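Local atomic coordinates of glycerol dehydrogenase (Schizosaccharomyces pombe, PDB entry 1TA9), a protein that catalyses the NAD(+)-dependent oxidation of glycerol to dihydroxyacetone and serves in glycerol assimilation, probably with a catalytic zinc ion. Residues Glu239-Ser242 against Val243-Asn247; Asn378-Asp381 against Glu382-Leu385; Lys404-Pro407 against Ser408-Ala411. One frame throughout, in Å; residues are numbered along the deposited sequence.

Contact 1. Residues Glu239-Ser242 against Val243-Asn247; sequences ETES and VIRSN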
loop_
_atom_site.group_PDB
_atom_site.type_symbol
_atom_site.label_atom_id
_atom_site.label_comp_id
_atom_site.label_asym_id
_atom_site.label_seq_id
_atom_site.Cartn_x
_atom_site.Cartn_y
_atom_site.Cartn_z
ATOM N N GLU B 239 -18.284 5.542 22.366
ATOM C CA GLU B 239 -18.432 6.485 23.468
ATOM C C GLU B 239 -17.118 6.803 24.166
ATOM O O GLU B 239 -16.801 7.974 24.383
ATOM C CB GLU B 239 -19.469 5.972 24.478
ATOM C CG GLU B 239 -20.863 5.827 23.874
ATOM C CD GLU B 239 -21.932 5.506 24.904
ATOM O OE1 GLU B 239 -22.463 6.447 25.537
ATOM O OE2 GLU B 239 -22.236 4.309 25.083
ATOM N N THR B 240 -16.343 5.777 24.502
ATOM C CA THR B 240 -15.066 6.007 25.169
ATOM C C THR B 240 -14.116 6.855 24.327
ATOM O O THR B 240 -13.440 7.741 24.856
ATOM C CB THR B 240 -14.402 4.674 25.569
ATOM O OG1 THR B 240 -15.010 4.204 26.778
ATOM C CG2 THR B 240 -12.896 4.847 25.796
ATOM N N GLU B 241 -14.057 6.606 23.023
ATOM C CA GLU B 241 -13.185 7.421 22.175
ATOM C C GLU B 241 -13.645 8.882 22.239
ATOM O O GLU B 241 -12.829 9.796 22.248
ATOM C CB GLU B 241 -13.216 6.927 20.725
ATOM C CG GLU B 241 -12.337 5.710 20.470
ATOM C CD GLU B 241 -10.856 6.030 20.606
ATOM O OE1 GLU B 241 -10.181 5.396 21.435
ATOM O OE2 GLU B 241 -10.365 6.917 19.879
ATOM N N SER B 242 -14.959 9.087 22.291
ATOM C CA SER B 242 -15.533 10.432 22.358
ATOM C C SER B 242 -15.180 11.140 23.668
ATOM O O SER B 242 -14.907 12.339 23.680
ATOM C CB SER B 242 -17.059 10.359 22.210
ATOM O OG SER B 242 -17.637 11.648 22.334
ATOM N N VAL B 243 -15.205 10.398 24.771
ATOM C CA VAL B 243 -14.874 10.960 26.079
ATOM C C VAL B 243 -13.385 11.297 26.137
ATOM O O VAL B 243 -12.992 12.374 26.592
ATOM C CB VAL B 243 -15.200 9.958 27.218
ATOM C CG1 VAL B 243 -14.684 10.489 28.563
ATOM C CG2 VAL B 243 -16.691 9.726 27.287
ATOM N N ILE B 244 -12.558 10.365 25.670
ATOM C CA ILE B 244 -11.113 10.567 25.676
ATOM C C ILE B 244 -10.680 11.719 24.770
ATOM O O ILE B 244 -9.883 12.565 25.171
ATOM C CB ILE B 244 -10.375 9.278 25.245
ATOM C CG1 ILE B 244 -10.597 8.185 26.293
ATOM C CG2 ILE B 244 -8.878 9.550 25.076
ATOM C CD1 ILE B 244 -9.965 6.853 25.943
ATOM N N ARG B 245 -11.211 11.758 23.552
ATOM C CA ARG B 245 -10.850 12.815 22.617
ATOM C C ARG B 245 -11.371 14.183 23.042
ATOM O O ARG B 245 -10.861 15.215 22.598
ATOM C CB ARG B 245 -11.335 12.455 21.213
ATOM C CG ARG B 245 -10.625 11.226 20.667
ATOM C CD ARG B 245 -10.932 10.970 19.207
ATOM N NE ARG B 245 -9.962 10.041 18.637
ATOM C CZ ARG B 245 -9.876 9.748 17.343
ATOM N NH1 ARG B 245 -10.712 10.307 16.475
ATOM N NH2 ARG B 245 -8.941 8.907 16.918
ATOM N N SER B 246 -12.382 14.190 23.906
ATOM C CA SER B 246 -12.942 15.439 24.412
ATOM C C SER B 246 -12.195 15.849 25.682
ATOM O O SER B 246 -12.448 16.914 26.245
ATOM C CB SER B 246 -14.432 15.268 24.738
ATOM O OG SER B 246 -15.195 15.010 23.573
ATOM N N ASN B 247 -11.272 14.993 26.123
ATOM C CA ASN B 247 -10.487 15.236 27.333
ATOM C C ASN B 247 -11.391 15.450 28.546
ATOM O O ASN B 247 -11.137 16.324 29.377
ATOM C CB ASN B 247 -9.573 16.452 27.146
ATOM C CG ASN B 247 -8.552 16.252 26.038
ATOM O OD1 ASN B 247 -7.617 15.459 26.168
ATOM N ND2 ASN B 247 -8.733 16.967 24.938
#

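Contact 2. Residues Asn378-Asp381 against Glu382-Leu385; sequences NVTD and EELL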
loop_
_atom_site.group_PDB
_atom_site.type_symbol
_atom_site.label_atom_id
_atom_site.label_comp_id
_atom_site.label_asym_id
_atom_site.label_seq_id
_atom_site.Cartn_x
_atom_site.Cartn_y
_atom_site.Cartn_z
ATOM N N ASN B 378 -44.347 5.344 14.128
ATOM C CA ASN B 378 -45.166 6.546 14.157
ATOM C C ASN B 378 -44.798 7.541 15.255
ATOM O O ASN B 378 -45.584 8.434 15.566
ATOM C CB ASN B 378 -46.638 6.150 14.299
ATOM C CG ASN B 378 -47.098 5.234 13.188
ATOM O OD1 ASN B 378 -47.971 4.385 13.389
ATOM N ND2 ASN B 378 -46.523 5.405 12.006
ATOM N N VAL B 379 -43.613 7.397 15.844
ATOM C CA VAL B 379 -43.201 8.315 16.900
ATOM C C VAL B 379 -43.295 9.753 16.365
ATOM O O VAL B 379 -42.847 10.044 15.258
ATOM C CB VAL B 379 -41.761 8.000 17.384
ATOM C CG1 VAL B 379 -40.763 8.233 16.257
ATOM C CG2 VAL B 379 -41.431 8.839 18.605
ATOM N N THR B 380 -43.890 10.644 17.153
ATOM C CA THR B 380 -44.086 12.033 16.736
ATOM C C THR B 380 -42.898 12.952 16.995
ATOM O O THR B 380 -42.041 12.655 17.824
ATOM C CB THR B 380 -45.309 12.651 17.440
ATOM O OG1 THR B 380 -45.005 12.847 18.825
ATOM C CG2 THR B 380 -46.520 11.726 17.323
ATOM N N ASP B 381 -42.859 14.079 16.288
ATOM C CA ASP B 381 -41.773 15.036 16.468
ATOM C C ASP B 381 -41.768 15.550 17.900
ATOM O O ASP B 381 -40.711 15.801 18.472
ATOM C CB ASP B 381 -41.910 16.220 15.505
ATOM C CG ASP B 381 -41.664 15.832 14.061
ATOM O OD1 ASP B 381 -40.981 14.816 13.823
ATOM O OD2 ASP B 381 -42.137 16.552 13.159
ATOM N N GLU B 382 -42.953 15.707 18.482
ATOM C CA GLU B 382 -43.039 16.195 19.849
ATOM C C GLU B 382 -42.479 15.159 20.820
ATOM O O GLU B 382 -41.865 15.507 21.830
ATOM C CB GLU B 382 -44.488 16.529 20.205
ATOM C CG GLU B 382 -44.606 17.655 21.213
ATOM C CD GLU B 382 -43.775 18.870 20.821
ATOM O OE1 GLU B 382 -43.981 19.412 19.709
ATOM O OE2 GLU B 382 -42.911 19.285 21.624
ATOM N N GLU B 383 -42.686 13.882 20.516
ATOM C CA GLU B 383 -42.170 12.825 21.376
ATOM C C GLU B 383 -40.650 12.798 21.253
ATOM O O GLU B 383 -39.937 12.591 22.238
ATOM C CB GLU B 383 -42.760 11.468 20.978
ATOM C CG GLU B 383 -44.259 11.359 21.245
ATOM C CD GLU B 383 -44.827 10.000 20.896
ATOM O OE1 GLU B 383 -44.695 9.571 19.730
ATOM O OE2 GLU B 383 -45.415 9.360 21.793
ATOM N N LEU B 384 -40.150 13.029 20.045
ATOM C CA LEU B 384 -38.708 13.022 19.845
ATOM C C LEU B 384 -38.060 14.218 20.532
ATOM O O LEU B 384 -36.933 14.121 21.010
ATOM C CB LEU B 384 -38.374 13.002 18.355
ATOM C CG LEU B 384 -38.791 11.706 17.656
ATOM C CD1 LEU B 384 -38.356 11.753 16.203
ATOM C CD2 LEU B 384 -38.162 10.506 18.365
ATOM N N LEU B 385 -38.770 15.340 20.594
ATOM C CA LEU B 385 -38.231 16.518 21.263
ATOM C C LEU B 385 -38.160 16.214 22.750
ATOM O O LEU B 385 -37.267 16.687 23.454
ATOM C CB LEU B 385 -39.116 17.741 21.020
ATOM C CG LEU B 385 -38.963 18.393 19.645
ATOM C CD1 LEU B 385 -39.950 19.538 19.514
ATOM C CD2 LEU B 385 -37.533 18.899 19.474
#

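Contact 3. Residues Lys404-Pro407 against Ser408-Ala411; sequences KFNP and SQIA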
loop_
_atom_site.group_PDB
_atom_site.type_symbol
_atom_site.label_atom_id
_atom_site.label_comp_id
_atom_site.label_asym_id
_atom_site.label_seq_id
_atom_site.Cartn_x
_atom_site.Cartn_y
_atom_site.Cartn_z
ATOM N N LYS B 404 -21.527 20.352 21.631
ATOM C CA LYS B 404 -22.751 20.523 22.410
ATOM C C LYS B 404 -24.007 20.497 21.544
ATOM O O LYS B 404 -23.968 20.877 20.370
ATOM C CB LYS B 404 -22.677 21.832 23.197
ATOM C CG LYS B 404 -21.437 21.940 24.084
ATOM C CD LYS B 404 -21.342 20.762 25.049
ATOM C CE LYS B 404 -20.067 20.806 25.880
ATOM N NZ LYS B 404 -19.977 19.626 26.786
ATOM N N PHE B 405 -25.123 20.075 22.137
ATOM C CA PHE B 405 -26.375 19.960 21.398
ATOM C C PHE B 405 -27.619 20.502 22.089
ATOM O O PHE B 405 -27.633 20.716 23.302
ATOM C CB PHE B 405 -26.631 18.488 21.068
ATOM C CG PHE B 405 -25.429 17.768 20.540
ATOM C CD1 PHE B 405 -24.602 17.048 21.395
ATOM C CD2 PHE B 405 -25.106 17.830 19.188
ATOM C CE1 PHE B 405 -23.466 16.398 20.908
ATOM C CE2 PHE B 405 -23.971 17.182 18.692
ATOM C CZ PHE B 405 -23.152 16.466 19.557
ATOM N N ASN B 406 -28.668 20.718 21.297
ATOM C CA ASN B 406 -29.947 21.167 21.829
ATOM C C ASN B 406 -30.947 20.057 21.498
ATOM O O ASN B 406 -30.664 19.186 20.676
ATOM C CB ASN B 406 -30.381 22.523 21.233
ATOM C CG ASN B 406 -30.507 22.504 19.722
ATOM O OD1 ASN B 406 -31.160 21.636 19.147
ATOM N ND2 ASN B 406 -29.893 23.485 19.072
ATOM N N PRO B 407 -32.121 20.060 22.142
ATOM C CA PRO B 407 -33.120 19.017 21.879
ATOM C C PRO B 407 -33.478 18.749 20.414
ATOM O O PRO B 407 -33.587 17.587 20.006
ATOM C CB PRO B 407 -34.321 19.483 22.702
ATOM C CG PRO B 407 -33.659 20.153 23.879
ATOM C CD PRO B 407 -32.585 20.973 23.205
ATOM N N SER B 408 -33.661 19.803 19.621
ATOM C CA SER B 408 -34.024 19.613 18.221
ATOM C C SER B 408 -32.941 18.856 17.456
ATOM O O SER B 408 -33.248 18.116 16.523
ATOM C CB SER B 408 -34.317 20.961 17.539
ATOM O OG SER B 408 -33.137 21.705 17.288
ATOM N N GLN B 409 -31.679 19.033 17.845
ATOM C CA GLN B 409 -30.589 18.331 17.174
ATOM C C GLN B 409 -30.631 16.845 17.500
ATOM O O GLN B 409 -30.301 16.008 16.660
ATOM C CB GLN B 409 -29.234 18.916 17.574
ATOM C CG GLN B 409 -28.977 20.296 16.990
ATOM C CD GLN B 409 -27.659 20.878 17.449
ATOM O OE1 GLN B 409 -27.435 21.062 18.644
ATOM N NE2 GLN B 409 -26.775 21.171 16.501
ATOM N N ILE B 410 -31.035 16.515 18.721
ATOM C CA ILE B 410 -31.136 15.116 19.116
ATOM C C ILE B 410 -32.287 14.490 18.327
ATOM O O ILE B 410 -32.146 13.416 17.730
ATOM C CB ILE B 410 -31.421 14.978 20.625
ATOM C CG1 ILE B 410 -30.320 15.678 21.428
ATOM C CG2 ILE B 410 -31.522 13.506 21.003
ATOM C CD1 ILE B 410 -28.912 15.215 21.093
ATOM N N ALA B 411 -33.427 15.173 18.324
ATOM C CA ALA B 411 -34.598 14.692 17.604
ATOM C C ALA B 411 -34.299 14.501 16.119
ATOM O O ALA B 411 -34.705 13.500 15.520
ATOM C CB ALA B 411 -35.752 15.665 17.779
HETATM O O HOH W 1 -23.743 21.210 17.701
HETATM O O HOH W 2 -26.133 23.407 19.423
#

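Contact 1. Residues Glu239-Ser242 against Val243-Asn247
Ser246 OG donates to Ser242 O over 2.7 Å, closing the C-terminal turn of helix 223-245, which ends in a Schellman motif with Asn247 at positive phi. The hydroxyl comes in close to the line of the carbonyl (C=O...O angle 161°) and itself accepts from Ser402 N, while Ser246 N reaches Ser242 O by a weak bond. The buried side is tight: Val243 CG2 lies 3.4 Å from Glu239 O, and Glu239 turns away to His315, a ligand of the zinc ion, through OE2 and to Ala312 N through OE1. Thr240 OG1, bonded to Gly305 O and Gly310 N, lies beside the backbone N (chi1 -80°), which leaves CG2 anti to that N and 3.6 Å from Ile244 CD1. The loose side is the solvent-facing one, where Arg245 is exposed and Glu241 partly so. Their flat groups are turned 72° apart; no N-H of Arg245 points at OE2, and OE1 has a firmer partner in Arg261. Putting an alanine at Ser246 would probably cost Ser242 O its hydroxyl donor and Ser402 N its acceptor. In the charge-only salt bridge, Glu241 OE2 stands 3.4 Å from Arg245 NE, well off the guanidinium plane.

Contact 2. Residues Asn378-Asp381 against Glu382-Leu385
Glu383 folds back over Thr380 and can be followed atom by atom. Its CB rests 3.4 Å from Thr380 OG1. With CG beside its own backbone N (chi1 -67°) and the chain extended beyond it, CG comes to 2.9 Å from the same hydroxyl oxygen, a close approach for a carbon. CD lies nearest to Thr380 OG1, with Thr380 N a little farther off, and at the tip OE1 accepts from Thr380 N at 2.9 Å. That bond is almost straight, 172° at the hydrogen, and uses the anti lone pair, the one directed away from the other carboxylate oxygen. OE1 also rests against Val379, 3.5 Å from CG2.

The reciprocal bond runs from Glu383 N to Thr380 OG1 at 3.1 Å, which makes the pair a capping box with Thr380 as N-cap of helix 381-391. The threonine oxygen reaches this amide because it sits between its own N and carbonyl carbon (chi1 71°). Each side chain thus accepts the backbone N-H of the other residue, and the carboxylate's negative charge would probably interact favourably with the positive end of the helix dipole.

Beside the polar box, Val379 CG2 packs on Leu384 CD2 at 3.7 Å, the two side chains crossing at about a right angle. Leu384 is buried and continues onto Ala411 and Ile414 of helix 407-428, whereas Thr380 is exposed. Asp381 turns its carboxylate to Lys415 of that helix in a salt bridge, while its carbonyl O accepts from Leu385 N at 2.9 Å.

Contact 3. Residues Lys404-Pro407 against Ser408-Ala411
Gln409 OE1 lies over one face of the Asn406 carboxamide, the two amide planes 34° apart, and the Phe405 ring has the same oxygen at its edge, near the ring plane. Asn406 OD1 takes two donors from opposite faces of its amide: Ser408 OG at 2.7 Å, tilted 35° from the plane, and Gln409 N at 3.0 Å. Its CG lies between its own backbone N and carbonyl carbon (chi1 58°), which brings OD1 over the first turn of the helix. Gripped from both faces, the amide is held against rotation. Gln409 OE1 in turn accepts from Asn406 N at 2.9 Å, the donor lying in the carbonyl plane on a lone pair. These reciprocal bonds form a capping box, with Asn406 as N-cap of helix 407-428.

Gln409 is also linked to the preceding loop by solvent. One water donates to Lys404 O at 2.7 Å and accepts from Gln409 NE2, whereas a second donates to Gln409 OE1 at 2.8 Å, so that this oxygen receives both a backbone N-H and a water. Within the helix, Ala411 N donates to Pro407 O at 2.9 Å.

The apolar side begins where Phe405 CB meets Ile410 CD1 at 4.0 Å. Phe405 and Ile410 continue together onto Leu347 of helix 333-347 and onto Ile398, while Ala411 packs on Leu385 of helix 381-391 and Ser408 touches Arg76 of a neighbouring subunit.

Overall arrangement
Along the chain the contacts come in series: contact 1 at the C-terminal end of helix 223-245, contact 2 at the start of helix 381-391, contact 3 at the start of helix 407-428. Contacts 2 and 3, with centres 13 Å apart, touch through Leu385 CD2 and Ser408 CA at 3.8 Å, so two capped helix starts, consecutive in the chain, pack on one another. Contact 1 is separate, its nearest atoms about 7 Å from contact 3 and about 17 Å from contact 2. All lie in the helical part, beyond the parallel six-stranded sheet. Contact 1 alone adjoins the metal site; the other two cap helix starts away from it.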